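Local coordinates for protein ureidoglycolate hydrolase (PDB 4PXE) that hydrolyses (S)-ureidoglycolate to glyoxylate, ammonium and carbon dioxide in plant purine breakdown, as a manganese-dependent homodimer of the peptidase M20 family, at residues D68-I73 and S192-K197; K76-E81 and K126-I131; A59-T64 and A114-K119; F202-L207 and S387-I392; L109-A114 and K418-T423. All coordinates share one frame; numbering follows the deposited sequence.

Contact 1 (D68-I73 and S192-K197); sequences DAVGNI and SSVFLK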
# COMPACT_ATOMS: atom_id res chain seq x y z
N ASP A 68 -14.22 -20.22 -23.33
CA ASP A 68 -15.28 -20.61 -22.40
C ASP A 68 -15.77 -19.41 -21.60
O ASP A 68 -15.38 -18.27 -21.85
CB ASP A 68 -14.88 -21.81 -21.52
CG ASP A 68 -13.75 -21.50 -20.53
OD1 ASP A 68 -13.50 -20.31 -20.26
OD2 ASP A 68 -13.15 -22.47 -20.03
N ALA A 69 -16.65 -19.67 -20.63
CA ALA A 69 -17.35 -18.60 -19.92
C ALA A 69 -16.45 -17.63 -19.16
O ALA A 69 -16.82 -16.48 -18.93
CB ALA A 69 -18.41 -19.20 -19.00
N VAL A 70 -15.26 -18.09 -18.78
CA VAL A 70 -14.35 -17.24 -18.00
C VAL A 70 -13.13 -16.79 -18.80
O VAL A 70 -12.26 -16.10 -18.28
CB VAL A 70 -13.87 -17.92 -16.70
CG1 VAL A 70 -15.05 -18.23 -15.78
CG2 VAL A 70 -13.06 -19.18 -16.99
N GLY A 71 -13.06 -17.21 -20.06
CA GLY A 71 -12.00 -16.72 -20.93
C GLY A 71 -10.80 -17.62 -21.07
O GLY A 71 -9.76 -17.17 -21.55
N ASN A 72 -10.92 -18.89 -20.67
CA ASN A 72 -9.94 -19.86 -21.14
C ASN A 72 -10.08 -19.95 -22.65
O ASN A 72 -11.19 -19.99 -23.18
CB ASN A 72 -10.15 -21.25 -20.52
CG ASN A 72 -9.97 -21.27 -19.01
OD1 ASN A 72 -8.97 -20.78 -18.46
ND2 ASN A 72 -10.93 -21.86 -18.32
N ILE A 73 -8.95 -19.95 -23.34
CA ILE A 73 -8.93 -19.91 -24.80
C ILE A 73 -8.34 -21.21 -25.33
O ILE A 73 -7.33 -21.69 -24.83
CB ILE A 73 -8.13 -18.69 -25.29
CG1 ILE A 73 -8.85 -17.41 -24.87
CG2 ILE A 73 -7.95 -18.71 -26.80
CD1 ILE A 73 -8.05 -16.13 -25.00
N SER A 192 -20.50 -23.84 -14.15
CA SER A 192 -20.34 -25.28 -14.32
C SER A 192 -20.04 -25.63 -15.77
O SER A 192 -19.48 -26.69 -16.06
CB SER A 192 -21.62 -26.00 -13.86
OG SER A 192 -21.45 -27.41 -13.89
N SER A 193 -20.43 -24.74 -16.68
CA SER A 193 -20.18 -24.90 -18.11
C SER A 193 -18.69 -25.02 -18.42
O SER A 193 -18.30 -25.56 -19.45
CB SER A 193 -20.75 -23.71 -18.88
OG SER A 193 -20.06 -22.52 -18.56
N VAL A 194 -17.86 -24.51 -17.51
CA VAL A 194 -16.41 -24.49 -17.70
C VAL A 194 -15.79 -25.86 -17.42
O VAL A 194 -14.75 -26.22 -18.00
CB VAL A 194 -15.77 -23.40 -16.81
CG1 VAL A 194 -14.24 -23.44 -16.90
CG2 VAL A 194 -16.28 -22.03 -17.22
N PHE A 195 -16.42 -26.62 -16.53
CA PHE A 195 -15.88 -27.90 -16.06
C PHE A 195 -15.61 -28.86 -17.22
O PHE A 195 -16.46 -29.04 -18.09
CB PHE A 195 -16.87 -28.60 -15.11
CG PHE A 195 -17.15 -27.85 -13.83
CD1 PHE A 195 -16.52 -26.65 -13.54
CD2 PHE A 195 -18.06 -28.36 -12.92
CE1 PHE A 195 -16.79 -25.98 -12.36
CE2 PHE A 195 -18.33 -27.69 -11.74
CZ PHE A 195 -17.69 -26.50 -11.46
N LEU A 196 -14.44 -29.49 -17.20
CA LEU A 196 -14.14 -30.55 -18.15
C LEU A 196 -14.43 -31.89 -17.52
O LEU A 196 -14.14 -32.12 -16.35
CB LEU A 196 -12.68 -30.51 -18.59
CG LEU A 196 -12.20 -29.21 -19.22
CD1 LEU A 196 -10.77 -29.38 -19.71
CD2 LEU A 196 -13.12 -28.79 -20.36
N LYS A 197 -15.02 -32.79 -18.31
CA LYS A 197 -15.20 -34.16 -17.87
C LYS A 197 -13.84 -34.81 -17.67
O LYS A 197 -12.90 -34.55 -18.43
CB LYS A 197 -16.02 -34.93 -18.91
CG LYS A 197 -17.11 -35.81 -18.33
CD LYS A 197 -16.61 -37.22 -18.08
CE LYS A 197 -16.30 -37.93 -19.39
NZ LYS A 197 -17.51 -38.04 -20.26
O HOH W 1 -14.19 -24.94 -20.56
O HOH W 2 -18.11 -22.11 -20.58

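Contact 2 (K76-E81 and K126-I131); sequences KWDGLE and KRSLEI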
# COMPACT_ATOMS: atom_id res chain seq x y z
N LYS A 76 -7.57 -25.62 -31.48
CA LYS A 76 -7.45 -27.03 -31.85
C LYS A 76 -7.01 -27.28 -33.30
O LYS A 76 -7.47 -26.62 -34.23
CB LYS A 76 -8.77 -27.77 -31.60
CG LYS A 76 -8.74 -29.24 -32.00
CD LYS A 76 -10.02 -29.98 -31.64
CE LYS A 76 -10.08 -30.34 -30.17
NZ LYS A 76 -11.23 -31.26 -29.86
N TRP A 77 -6.10 -28.24 -33.46
CA TRP A 77 -5.76 -28.80 -34.76
C TRP A 77 -6.46 -30.16 -34.81
O TRP A 77 -6.10 -31.08 -34.08
CB TRP A 77 -4.24 -28.94 -34.86
CG TRP A 77 -3.69 -29.55 -36.13
CD1 TRP A 77 -4.39 -29.94 -37.23
CD2 TRP A 77 -2.32 -29.85 -36.40
NE1 TRP A 77 -3.53 -30.45 -38.18
CE2 TRP A 77 -2.25 -30.41 -37.69
CE3 TRP A 77 -1.13 -29.69 -35.67
CZ2 TRP A 77 -1.05 -30.82 -38.27
CZ3 TRP A 77 0.06 -30.10 -36.24
CH2 TRP A 77 0.09 -30.66 -37.53
N ASP A 78 -7.49 -30.27 -35.66
CA ASP A 78 -8.29 -31.48 -35.75
C ASP A 78 -7.49 -32.65 -36.30
O ASP A 78 -6.85 -32.53 -37.34
CB ASP A 78 -9.51 -31.27 -36.65
CG ASP A 78 -10.48 -30.25 -36.10
OD1 ASP A 78 -11.13 -29.57 -36.92
OD2 ASP A 78 -10.61 -30.12 -34.86
N GLY A 79 -7.54 -33.78 -35.61
CA GLY A 79 -6.83 -34.96 -36.05
C GLY A 79 -7.67 -35.83 -36.97
O GLY A 79 -8.83 -35.53 -37.25
N LEU A 80 -7.06 -36.92 -37.44
CA LEU A 80 -7.72 -37.91 -38.29
C LEU A 80 -8.85 -38.61 -37.55
O LEU A 80 -9.82 -39.07 -38.16
CB LEU A 80 -6.71 -38.94 -38.79
CG LEU A 80 -5.68 -38.47 -39.81
CD1 LEU A 80 -4.60 -39.52 -40.01
CD2 LEU A 80 -6.36 -38.13 -41.13
N GLU A 81 -8.70 -38.71 -36.23
CA GLU A 81 -9.73 -39.30 -35.38
C GLU A 81 -10.17 -38.30 -34.31
O GLU A 81 -9.82 -38.43 -33.13
CB GLU A 81 -9.22 -40.60 -34.75
CG GLU A 81 -8.94 -41.69 -35.78
CD GLU A 81 -8.53 -43.01 -35.17
OE1 GLU A 81 -9.05 -43.36 -34.09
OE2 GLU A 81 -7.69 -43.71 -35.77
N LYS A 126 -3.27 -38.06 -35.33
CA LYS A 126 -4.40 -38.96 -35.17
C LYS A 126 -5.37 -38.33 -34.17
O LYS A 126 -6.43 -37.84 -34.55
CB LYS A 126 -3.94 -40.34 -34.70
CG LYS A 126 -5.07 -41.35 -34.64
CD LYS A 126 -4.60 -42.70 -34.14
CE LYS A 126 -4.39 -42.68 -32.64
NZ LYS A 126 -4.11 -44.05 -32.12
N ARG A 127 -4.98 -38.31 -32.90
CA ARG A 127 -5.68 -37.48 -31.92
C ARG A 127 -5.44 -36.02 -32.22
O ARG A 127 -4.34 -35.63 -32.61
CB ARG A 127 -5.16 -37.76 -30.51
CG ARG A 127 -5.43 -39.15 -30.04
CD ARG A 127 -4.97 -39.32 -28.62
NE ARG A 127 -5.36 -40.63 -28.13
CZ ARG A 127 -4.69 -41.73 -28.39
NH1 ARG A 127 -3.60 -41.64 -29.13
NH2 ARG A 127 -5.09 -42.90 -27.91
N SER A 128 -6.47 -35.20 -32.03
CA SER A 128 -6.34 -33.76 -32.21
C SER A 128 -5.34 -33.22 -31.21
O SER A 128 -5.10 -33.82 -30.17
CB SER A 128 -7.69 -33.07 -31.99
OG SER A 128 -8.63 -33.53 -32.95
N LEU A 129 -4.75 -32.08 -31.56
CA LEU A 129 -3.92 -31.34 -30.62
C LEU A 129 -4.65 -30.06 -30.25
O LEU A 129 -5.23 -29.41 -31.11
CB LEU A 129 -2.56 -31.03 -31.24
CG LEU A 129 -1.77 -32.21 -31.80
CD1 LEU A 129 -0.44 -31.71 -32.36
CD2 LEU A 129 -1.54 -33.28 -30.73
N GLU A 130 -4.62 -29.69 -28.97
CA GLU A 130 -5.30 -28.47 -28.56
C GLU A 130 -4.45 -27.64 -27.61
O GLU A 130 -3.96 -28.14 -26.60
CB GLU A 130 -6.66 -28.79 -27.93
CG GLU A 130 -7.54 -27.56 -27.70
CD GLU A 130 -9.01 -27.92 -27.48
OE1 GLU A 130 -9.30 -28.80 -26.65
OE2 GLU A 130 -9.87 -27.31 -28.16
N ILE A 131 -4.28 -26.36 -27.97
CA ILE A 131 -3.54 -25.42 -27.15
C ILE A 131 -4.51 -24.68 -26.24
O ILE A 131 -5.55 -24.19 -26.69
CB ILE A 131 -2.82 -24.38 -28.02
CG1 ILE A 131 -1.87 -25.08 -28.99
CG2 ILE A 131 -2.06 -23.39 -27.14
CD1 ILE A 131 -1.11 -24.11 -29.86
O HOH W 3 -10.97 -30.90 -27.01
O HOH W 4 -11.05 -33.30 -31.94
O HOH W 5 -8.89 -36.53 -31.26
O HOH W 6 -6.74 -45.08 -32.23

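Contact 3 (A59-T64 and A114-K119); sequences ALAGLT and AINVLK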
# COMPACT_ATOMS: atom_id res chain seq x y z
N ALA A 59 -5.13 -18.33 -34.85
CA ALA A 59 -5.86 -18.33 -36.12
C ALA A 59 -4.89 -18.44 -37.29
O ALA A 59 -5.15 -19.17 -38.25
CB ALA A 59 -6.72 -17.09 -36.24
N LEU A 60 -3.77 -17.73 -37.21
CA LEU A 60 -2.76 -17.78 -38.27
C LEU A 60 -2.18 -19.19 -38.41
O LEU A 60 -1.78 -19.59 -39.50
CB LEU A 60 -1.64 -16.77 -38.03
CG LEU A 60 -2.00 -15.30 -38.24
CD1 LEU A 60 -0.89 -14.39 -37.71
CD2 LEU A 60 -2.28 -15.01 -39.71
N ALA A 61 -2.14 -19.92 -37.31
CA ALA A 61 -1.65 -21.30 -37.29
C ALA A 61 -2.72 -22.30 -37.74
O ALA A 61 -2.51 -23.51 -37.70
CB ALA A 61 -1.15 -21.66 -35.90
N GLY A 62 -3.88 -21.78 -38.15
CA GLY A 62 -4.96 -22.63 -38.65
C GLY A 62 -5.75 -23.39 -37.59
O GLY A 62 -6.40 -24.39 -37.89
N LEU A 63 -5.69 -22.93 -36.35
CA LEU A 63 -6.38 -23.62 -35.26
C LEU A 63 -7.83 -23.17 -35.13
O LEU A 63 -8.15 -22.01 -35.37
CB LEU A 63 -5.65 -23.38 -33.93
CG LEU A 63 -4.18 -23.77 -33.90
CD1 LEU A 63 -3.53 -23.31 -32.60
CD2 LEU A 63 -4.05 -25.27 -34.04
N THR A 64 -8.70 -24.11 -34.76
CA THR A 64 -10.06 -23.76 -34.38
C THR A 64 -10.04 -23.10 -33.00
O THR A 64 -9.64 -23.73 -32.02
CB THR A 64 -10.95 -25.01 -34.31
OG1 THR A 64 -10.92 -25.69 -35.57
CG2 THR A 64 -12.38 -24.62 -33.98
N ALA A 114 5.09 -24.79 -31.63
CA ALA A 114 5.14 -26.24 -31.78
C ALA A 114 4.16 -26.74 -32.84
O ALA A 114 4.49 -27.65 -33.62
CB ALA A 114 4.85 -26.91 -30.44
N ILE A 115 2.97 -26.16 -32.89
CA ILE A 115 2.00 -26.49 -33.94
C ILE A 115 2.56 -26.15 -35.31
O ILE A 115 2.52 -26.95 -36.24
CB ILE A 115 0.66 -25.75 -33.73
CG1 ILE A 115 -0.04 -26.26 -32.48
CG2 ILE A 115 -0.24 -25.91 -34.94
CD1 ILE A 115 -0.39 -27.71 -32.52
N ASN A 116 3.10 -24.94 -35.43
CA ASN A 116 3.68 -24.50 -36.70
C ASN A 116 4.87 -25.36 -37.14
O ASN A 116 5.01 -25.68 -38.33
CB ASN A 116 4.04 -23.01 -36.62
CG ASN A 116 2.79 -22.13 -36.61
OD1 ASN A 116 1.82 -22.42 -37.31
ND2 ASN A 116 2.81 -21.07 -35.82
N VAL A 117 5.69 -25.77 -36.18
CA VAL A 117 6.81 -26.68 -36.43
C VAL A 117 6.31 -28.02 -37.00
O VAL A 117 6.82 -28.51 -38.01
CB VAL A 117 7.60 -26.95 -35.12
CG1 VAL A 117 8.48 -28.20 -35.24
CG2 VAL A 117 8.43 -25.72 -34.71
N LEU A 118 5.29 -28.59 -36.36
CA LEU A 118 4.72 -29.86 -36.81
C LEU A 118 4.08 -29.74 -38.19
O LEU A 118 4.22 -30.64 -39.03
CB LEU A 118 3.69 -30.36 -35.80
CG LEU A 118 4.29 -30.93 -34.51
CD1 LEU A 118 3.17 -31.26 -33.52
CD2 LEU A 118 5.15 -32.16 -34.79
N LYS A 119 3.40 -28.63 -38.44
CA LYS A 119 2.81 -28.40 -39.75
C LYS A 119 3.88 -28.27 -40.84
O LYS A 119 3.72 -28.83 -41.93
CB LYS A 119 1.86 -27.19 -39.74
CG LYS A 119 0.57 -27.47 -38.98
CD LYS A 119 -0.52 -26.43 -39.27
CE LYS A 119 -1.85 -26.86 -38.65
NZ LYS A 119 -2.99 -25.99 -39.06
O HOH W 7 -5.18 -26.75 -37.76

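Contact 4 (F202-L207 and S387-I392); sequences FAFLEL and SPMGMI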
# COMPACT_ATOMS: atom_id res chain seq x y z
N PHE A 202 -6.52 -36.83 -23.54
CA PHE A 202 -5.63 -37.98 -23.44
C PHE A 202 -4.44 -37.70 -22.53
O PHE A 202 -4.04 -38.54 -21.73
CB PHE A 202 -5.15 -38.37 -24.85
CG PHE A 202 -4.31 -39.62 -24.91
CD1 PHE A 202 -4.87 -40.86 -24.61
CD2 PHE A 202 -2.99 -39.57 -25.31
CE1 PHE A 202 -4.10 -42.01 -24.68
CE2 PHE A 202 -2.22 -40.72 -25.39
CZ PHE A 202 -2.78 -41.95 -25.08
N ALA A 203 -3.88 -36.49 -22.65
CA ALA A 203 -2.80 -36.04 -21.78
C ALA A 203 -2.76 -34.53 -21.85
O ALA A 203 -3.31 -33.94 -22.79
CB ALA A 203 -1.46 -36.61 -22.23
N PHE A 204 -2.13 -33.91 -20.85
CA PHE A 204 -1.86 -32.47 -20.84
C PHE A 204 -0.38 -32.22 -20.59
O PHE A 204 0.19 -32.73 -19.63
CB PHE A 204 -2.69 -31.75 -19.76
CG PHE A 204 -2.32 -30.30 -19.63
CD1 PHE A 204 -2.82 -29.37 -20.52
CD2 PHE A 204 -1.42 -29.87 -18.66
CE1 PHE A 204 -2.45 -28.04 -20.45
CE2 PHE A 204 -1.05 -28.55 -18.58
CZ PHE A 204 -1.57 -27.64 -19.48
N LEU A 205 0.24 -31.40 -21.44
CA LEU A 205 1.66 -31.06 -21.31
C LEU A 205 1.83 -29.56 -21.14
O LEU A 205 1.16 -28.79 -21.82
CB LEU A 205 2.41 -31.44 -22.59
CG LEU A 205 2.09 -32.79 -23.22
CD1 LEU A 205 2.91 -32.93 -24.50
CD2 LEU A 205 2.39 -33.91 -22.25
N GLU A 206 2.73 -29.14 -20.27
CA GLU A 206 3.06 -27.71 -20.16
C GLU A 206 4.55 -27.47 -20.30
O GLU A 206 5.35 -28.04 -19.55
CB GLU A 206 2.57 -27.16 -18.81
CG GLU A 206 2.79 -25.65 -18.65
CD GLU A 206 2.03 -25.04 -17.48
OE1 GLU A 206 1.44 -25.78 -16.65
OE2 GLU A 206 2.02 -23.80 -17.39
N LEU A 207 4.92 -26.64 -21.27
CA LEU A 207 6.30 -26.18 -21.43
C LEU A 207 6.48 -24.93 -20.56
O LEU A 207 5.63 -24.04 -20.61
CB LEU A 207 6.54 -25.85 -22.90
CG LEU A 207 7.84 -25.12 -23.26
CD1 LEU A 207 9.08 -25.95 -22.91
CD2 LEU A 207 7.83 -24.72 -24.72
N SER A 387 -6.58 -35.19 -16.38
CA SER A 387 -5.90 -36.06 -17.33
C SER A 387 -4.45 -36.29 -16.93
O SER A 387 -3.90 -35.56 -16.10
CB SER A 387 -5.99 -35.48 -18.74
OG SER A 387 -5.12 -34.39 -18.89
N PRO A 388 -3.83 -37.34 -17.50
CA PRO A 388 -2.39 -37.54 -17.33
C PRO A 388 -1.64 -36.25 -17.66
O PRO A 388 -1.95 -35.61 -18.67
CB PRO A 388 -2.08 -38.63 -18.36
CG PRO A 388 -3.34 -39.46 -18.37
CD PRO A 388 -4.46 -38.46 -18.22
N MET A 389 -0.68 -35.88 -16.82
CA MET A 389 -0.00 -34.60 -16.96
C MET A 389 1.51 -34.78 -17.01
O MET A 389 2.06 -35.71 -16.43
CB MET A 389 -0.40 -33.71 -15.77
CG MET A 389 0.37 -32.38 -15.63
SD MET A 389 1.97 -32.53 -14.80
CE MET A 389 1.49 -32.87 -13.10
N GLY A 390 2.18 -33.85 -17.69
CA GLY A 390 3.62 -33.74 -17.57
C GLY A 390 4.04 -32.32 -17.86
O GLY A 390 3.26 -31.55 -18.44
N MET A 391 5.27 -31.98 -17.49
CA MET A 391 5.83 -30.67 -17.81
C MET A 391 7.23 -30.81 -18.38
O MET A 391 8.01 -31.66 -17.93
CB MET A 391 5.90 -29.75 -16.58
CG MET A 391 4.57 -29.47 -15.91
SD MET A 391 4.74 -28.15 -14.67
CE MET A 391 5.07 -26.76 -15.77
N ILE A 392 7.55 -29.95 -19.34
CA ILE A 392 8.90 -29.81 -19.87
C ILE A 392 9.47 -28.49 -19.34
O ILE A 392 8.91 -27.43 -19.62
CB ILE A 392 8.84 -29.71 -21.40
CG1 ILE A 392 8.18 -30.95 -22.01
CG2 ILE A 392 10.24 -29.53 -21.99
CD1 ILE A 392 7.74 -30.73 -23.42

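Contact 5 (L109-A114 and K418-T423); sequences LGAIEA and KVLSLT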
# COMPACT_ATOMS: atom_id res chain seq x y z
N LEU A 109 3.12 -19.11 -26.38
CA LEU A 109 3.74 -18.84 -27.68
C LEU A 109 4.53 -20.03 -28.19
O LEU A 109 4.54 -20.32 -29.39
CB LEU A 109 4.62 -17.59 -27.64
CG LEU A 109 3.88 -16.28 -27.30
CD1 LEU A 109 4.83 -15.10 -27.29
CD2 LEU A 109 2.76 -16.03 -28.27
N GLY A 110 5.18 -20.74 -27.27
CA GLY A 110 5.94 -21.92 -27.64
C GLY A 110 5.05 -23.06 -28.09
O GLY A 110 5.44 -23.85 -28.95
N ALA A 111 3.84 -23.16 -27.55
CA ALA A 111 2.91 -24.20 -27.98
C ALA A 111 2.41 -23.90 -29.38
O ALA A 111 2.27 -24.81 -30.21
CB ALA A 111 1.74 -24.31 -27.01
N ILE A 112 2.14 -22.63 -29.66
CA ILE A 112 1.73 -22.23 -31.01
C ILE A 112 2.87 -22.51 -31.99
O ILE A 112 2.64 -23.06 -33.07
CB ILE A 112 1.27 -20.76 -31.06
CG1 ILE A 112 0.05 -20.56 -30.14
CG2 ILE A 112 0.93 -20.36 -32.49
CD1 ILE A 112 -0.37 -19.11 -29.97
N GLU A 113 4.09 -22.18 -31.59
CA GLU A 113 5.25 -22.48 -32.44
C GLU A 113 5.40 -23.99 -32.65
O GLU A 113 5.76 -24.42 -33.74
CB GLU A 113 6.54 -21.86 -31.88
CG GLU A 113 7.80 -22.16 -32.70
CD GLU A 113 7.80 -21.56 -34.11
OE1 GLU A 113 6.93 -20.72 -34.44
OE2 GLU A 113 8.69 -21.94 -34.91
N ALA A 114 5.09 -24.79 -31.63
CA ALA A 114 5.14 -26.24 -31.78
C ALA A 114 4.16 -26.74 -32.84
O ALA A 114 4.49 -27.65 -33.62
CB ALA A 114 4.85 -26.91 -30.44
N LYS A 418 10.89 -27.97 -29.50
CA LYS A 418 11.09 -29.22 -30.23
C LYS A 418 10.65 -30.42 -29.41
O LYS A 418 10.00 -31.32 -29.95
CB LYS A 418 12.55 -29.37 -30.64
CG LYS A 418 13.00 -28.42 -31.73
CD LYS A 418 14.49 -28.58 -31.97
CE LYS A 418 14.98 -27.62 -33.03
NZ LYS A 418 16.46 -27.59 -33.09
N VAL A 419 11.00 -30.45 -28.13
CA VAL A 419 10.56 -31.54 -27.27
C VAL A 419 9.03 -31.56 -27.16
O VAL A 419 8.41 -32.62 -27.22
CB VAL A 419 11.21 -31.46 -25.88
CG1 VAL A 419 10.60 -32.51 -24.93
CG2 VAL A 419 12.71 -31.64 -25.99
N LEU A 420 8.43 -30.38 -27.03
CA LEU A 420 6.98 -30.29 -26.99
C LEU A 420 6.33 -30.81 -28.28
O LEU A 420 5.39 -31.61 -28.22
CB LEU A 420 6.54 -28.85 -26.72
CG LEU A 420 5.03 -28.64 -26.65
CD1 LEU A 420 4.41 -29.49 -25.54
CD2 LEU A 420 4.71 -27.16 -26.43
N SER A 421 6.85 -30.37 -29.43
CA SER A 421 6.35 -30.83 -30.72
C SER A 421 6.40 -32.35 -30.84
O SER A 421 5.43 -33.00 -31.25
CB SER A 421 7.19 -30.23 -31.85
OG SER A 421 7.05 -28.82 -31.92
N LEU A 422 7.55 -32.92 -30.50
CA LEU A 422 7.77 -34.34 -30.70
C LEU A 422 6.96 -35.16 -29.69
O LEU A 422 6.44 -36.22 -30.02
CB LEU A 422 9.26 -34.66 -30.61
CG LEU A 422 9.70 -36.08 -30.99
CD1 LEU A 422 9.12 -36.50 -32.35
CD2 LEU A 422 11.21 -36.14 -30.99
N THR A 423 6.84 -34.66 -28.47
CA THR A 423 6.02 -35.35 -27.46
C THR A 423 4.54 -35.31 -27.83
O THR A 423 3.84 -36.32 -27.71
CB THR A 423 6.24 -34.75 -26.04
OG1 THR A 423 7.64 -34.77 -25.72
CG2 THR A 423 5.49 -35.58 -25.01

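Contact 1 (D68-I73 and S192-K197)
Val194 presses its two methyl branches against the turn made by Asp68 to Gly71. This is the tight part. CG1 meets Asp68 OD2 at 3.5 Å and also faces Asn72 ND2. CG2 lies 4.0 Å from Ala69 CB and 4.2 Å from Val70 CG1. With CG1 opposite the backbone N of Val194 (chi1 175°), one methyl faces Asp68 and Asn72 and the other Ala69 and Val70. The type I turn is held from within by the Asp68 carboxylate. Its OD1 accepts from Val70 N, an Asx turn, and from Asn72 N on the opposite face of the carboxylate plane. OD2 uses its syn lone pair for Asn72 ND2 at 2.9 Å, which fixes the carboxylate's rotation. Around this core the contact is looser and bridged by water. No direct hydrogen bond crosses the contact. One water joins Asp68 OD2 to Val194 O, and a second joins Ala69 N to Ser193 OG, which also bonds Asp189. Asn72 OD1 is taken by Thr135 N. The turn links strands 64-67 and 73-77, the other segment leads toward strand 201-209, and helix 147-152 lies against both through Leu151 and Leu152.

Contact 2 (K76-E81 and K126-I131)
Lys76 and Trp77 pair antiparallel with Glu130 and Leu129, Lys76–Glu130 as the non-hydrogen-bonded pair and Trp77–Leu129 as the hydrogen-bonded one. Trp77 N donates to Leu129 O at 2.8 Å, and Leu129 N returns a bond to Trp77 O. Beyond the strands the acceptor is a side chain: Ser128 OG accepts from Gly79 N at 2.9 Å, with an N-H...O angle of 161°. Glu81 N then bonds Lys126 O at 3.0 Å. Gly79 CA closely faces that same oxygen in a CA-H...O contact of 3.3 Å. On one face, Trp77 and Leu129 run side by side, with CE3 of the indole 3.9 Å from Leu129 CD1. On the other, the aliphatic part of Lys76 runs against Ser128 CB and crosses the Glu130 carboxylate. The Lys76 chain bends at chi3 (-78°), and its CE comes 3.6 Å from Glu130 OE2. Glu81 lies alongside Lys126, its OE2 near CD. Lys126 NZ bonds O of the C-terminal carboxylate of Asp430, and Glu130 OE1 bonds Tyr201 OH. Lys76 NZ reaches Glu130 OE1 and Ser128 OG through separate waters. The chemistry is therefore divided: direct backbone bonds and one serine hydroxyl fix the chain path, while Lys76 NZ and Glu130 OE1, 4.5 Å apart, are too far for a salt bridge, and any attraction is probably modest and partly screened.

Contact 3 (A59-T64 and A114-K119)
Ile115 and Leu63 meet through their methyl groups, CG2 to CD2, at 4.0 Å. Ile115 CG2 also lies at the limit of contact with Ala61 CB. Next along helix 105-120, Asn116 brings its amide to Ala61, with OD1 3.4 Å from Ala61 CB. Its CG sits beside the backbone N (chi1 -71°), which carries the amide over to the alanine. One turn after Ile115, Lys119 stretches out fully beyond CG. Its NZ donates to Ala61 O at 2.9 Å, tilted 21° from the carbonyl plane. A water joins the same NZ to Gly62 O, so the lysine reaches two successive carbonyl oxygens, one directly and one by water. Lys119 also makes a cation-pi contact with Trp77. Gly62, with positive phi, passes close to the ammonium group. Helix 45-60 ends in a Schellman motif at Gly62, and a lysine of the neighbouring helix binds the carbonyl of Ala61 just before it.

Contact 4 (F202-L207 and S387-I392)
Leu207 and Ile392 form an apolar pair on one face of two parallel strands; Leu207 CD1 is 3.9 Å from Ile392 CG2. Leu205 shares this face, opposite Gly390. On the other face, Met389 CG lies at the ring edge of Phe204, 4.3 Å from CD2 of the ring. Farther along, Met391 lies beside Glu206. Its chain bends at chi3 (68°), which sets CE 3.8 Å from Glu206 CG. The backbone ladder runs between the faces: Phe204 N to Pro388 O at 2.8 Å, Gly390 N to Phe204 O, Glu206 N to Gly390 O, and Ile392 N to Glu206 O at 2.9 Å. The polar edge is the Glu206 carboxylate, about 5 Å from a manganese ion. Ser380 OG bonds its OE1 and Ser91 OG its OE2, so both buried oxygens are satisfied. These are adjacent parallel strands of the M20 catalytic-domain sheet. Strand 86-91 flanks strand 201-209, and strand 222-239 flanks 389-394. Helix 352-364 covers the Leu205 face, and helix 379-383 packs on Phe204 and both methionines.

Contact 5 (L109-A114 and K418-T423)
Leu420 and Ser421 meet Ala111 and Ala114 where two helices of the M20 catalytic domain cross, at -54° and with the short axes 8.9 Å apart. Leu420 enters the interface with one branch. Its CD2 lies 3.8 Å from Ala111 CA, 4.2 Å from Ala111 CB and 4.0 Å from Ala114 CB, and it also borders the carbonyl of Gly110. A chi1 of -179° sends Leu420 CG away from its backbone N and across to the other helix. Gly110, Ala111 and Ala114 present little side chain here, consistent with the approach of Leu420. The backbones come nearest at Ala114 and Ser421, with CA atoms 4.9 Å apart. The contact is apolar apart from the serine hydroxyl. The second shell holds these groups in place. Strand 86-91 lies beneath, with Thr89 touching both Ala111 and Leu420. Behind the first helix, Ile112 packs on helix 45-60. Behind the second, Leu422 and Thr423 pack on helix 352-364. Thr423 OG1 bonds back to Val419 O at 2.7 Å, from the face opposite to that used by Thr423 N, so this carbonyl has two donors. Ser421 OG bonds back to Val417 O in its own helix, and the same oxygen rests 3.2 Å from Ala114 CA.

In the fold
Contacts 2, 3 and 5 lie close together, with contact 3 centred about 11 Å from contact 2 and about 10 Å from contact 5. Helix 105-120 joins contacts 3 and 5 through the shared Ala114. Ile131 of contact 2 packs on this helix, its CD1 3.6 Å from Ile115 CG1. Contact 4 meets contact 5 where Ile392 CD1 lies 3.7 Å from Leu420 CA, and meets contact 2 through Arg127 and Phe202. Contact 1 packs against none of the others, though 68-73 lies between 59-64 and 76-81 in sequence. Contact 4 is nearest the active site, the Glu206 side chain about 8 Å from bound glyoxylate. The Asn72 side chain is about 14 Å from a manganese ion.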